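Local coordinates for inactivation-no-after-potential D protein (Drosophila melanogaster, PDB 2QKV), which is a PDZ scaffolding protein of sensory transduction in vision, probably gathering components of a G protein-coupled signalling system, at residues A[67-70]-A[71-75]. The protein carries 1 engineered substitution. Numbering follows the deposited sequence.
Sequences LPFQ and VSYAL. Engineered in segment 71-75: Ser72 (natural residue Cys).
Pro68 O takes two backbone N-H groups at the start of helix 69-77. Ser72 N reaches it at 3.1 Å, in the carbonyl plane and nearly straight (167° at the hydrogen), while Val71 N, 2.9 Å from the same Pro68 O, comes from above that plane with a more bent bond. One residue further along, Tyr73 N bonds Phe69 O at 2.8 Å. A water ties Leu67 O to the hydroxyl of Ser72, an engineered residue replacing the natural cysteine. Pro68 is the N-cap residue of this helix, which in the PDZ fold flanks the peptide groove beside the strand matching 24-28 here. With CG anti to the backbone N (chi1 -171°), the Phe69 ring lies beside the first turn, where it also packs on Leu26 and Pro28. Tyr73 CB sits over the centre of one face of that ring, a CH-pi contact 4.1 Å from the Phe69 centroid. The Tyr73 ring turns its edge to the Phe69 face in an offset edge-to-face pair, planes at 64°. Were Phe69 an alanine, Tyr73 CB would probably lose the face it rests on and the tyrosine ring its aromatic partner, leaving that ring freer to turn. On another side of the helix, Leu67 CD1 meets Val71 CG1 at 4.0 Å, the two side chains crossing at about a right angle, and Pro68 CD lies alongside Val71 CG2.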
# COMPACT_ATOMS: atom_id res chain seq x y z
N LEU A 67 5.28 -7.10 3.90
CA LEU A 67 6.26 -6.62 4.86
C LEU A 67 6.95 -5.35 4.41
O LEU A 67 7.19 -5.14 3.21
CB LEU A 67 7.35 -7.68 5.10
CG LEU A 67 6.99 -9.02 5.74
CD1 LEU A 67 8.28 -9.84 5.94
CD2 LEU A 67 6.32 -8.79 7.10
N PRO A 68 7.26 -4.45 5.36
CA PRO A 68 7.97 -3.22 5.00
C PRO A 68 9.34 -3.67 4.52
O PRO A 68 9.86 -4.67 5.03
CB PRO A 68 8.09 -2.48 6.34
CG PRO A 68 6.92 -2.97 7.12
CD PRO A 68 6.81 -4.43 6.76
N PHE A 69 9.93 -2.95 3.58
CA PHE A 69 11.24 -3.36 3.09
C PHE A 69 12.28 -3.34 4.20
O PHE A 69 13.22 -4.13 4.19
CB PHE A 69 11.68 -2.48 1.92
CG PHE A 69 12.92 -2.97 1.23
CD1 PHE A 69 12.96 -4.26 0.70
CD2 PHE A 69 14.04 -2.17 1.13
CE1 PHE A 69 14.11 -4.74 0.07
CE2 PHE A 69 15.19 -2.64 0.51
CZ PHE A 69 15.23 -3.93 -0.02
N GLN A 70 12.11 -2.45 5.18
CA GLN A 70 13.07 -2.41 6.28
C GLN A 70 13.09 -3.75 7.05
O GLN A 70 14.10 -4.11 7.65
CB GLN A 70 12.74 -1.25 7.22
CG GLN A 70 12.93 0.14 6.57
CD GLN A 70 11.68 0.72 5.89
OE1 GLN A 70 10.80 0.00 5.38
NE2 GLN A 70 11.60 2.06 5.87
N VAL A 71 11.98 -4.49 7.03
CA VAL A 71 11.90 -5.79 7.69
C VAL A 71 12.45 -6.86 6.72
O VAL A 71 13.33 -7.64 7.08
CB VAL A 71 10.42 -6.15 8.07
CG1 VAL A 71 10.35 -7.59 8.58
CG2 VAL A 71 9.91 -5.19 9.14
N SER A 72 11.93 -6.90 5.49
CA SER A 72 12.43 -7.90 4.55
C SER A 72 13.94 -7.81 4.37
O SER A 72 14.64 -8.83 4.41
CB SER A 72 11.76 -7.75 3.19
OG SER A 72 10.40 -8.04 3.31
N TYR A 73 14.44 -6.60 4.17
CA TYR A 73 15.88 -6.43 3.98
C TYR A 73 16.65 -6.96 5.19
O TYR A 73 17.69 -7.60 5.03
CB TYR A 73 16.20 -4.96 3.73
CG TYR A 73 17.68 -4.64 3.63
CD1 TYR A 73 18.32 -4.54 2.39
CD2 TYR A 73 18.43 -4.44 4.78
CE1 TYR A 73 19.69 -4.22 2.31
CE2 TYR A 73 19.78 -4.14 4.71
CZ TYR A 73 20.40 -4.03 3.49
OH TYR A 73 21.75 -3.74 3.46
N ALA A 74 16.15 -6.67 6.39
CA ALA A 74 16.80 -7.12 7.62
C ALA A 74 16.89 -8.64 7.65
O ALA A 74 17.88 -9.20 8.12
CB ALA A 74 16.03 -6.61 8.85
N LEU A 75 15.86 -9.31 7.15
CA LEU A 75 15.86 -10.78 7.13
C LEU A 75 16.98 -11.29 6.22
O LEU A 75 17.74 -12.21 6.59
CB LEU A 75 14.51 -11.31 6.64
CG LEU A 75 13.31 -10.93 7.51
CD1 LEU A 75 12.03 -11.43 6.86
CD2 LEU A 75 13.47 -11.53 8.90
O HOH W 1 9.45 -5.90 1.51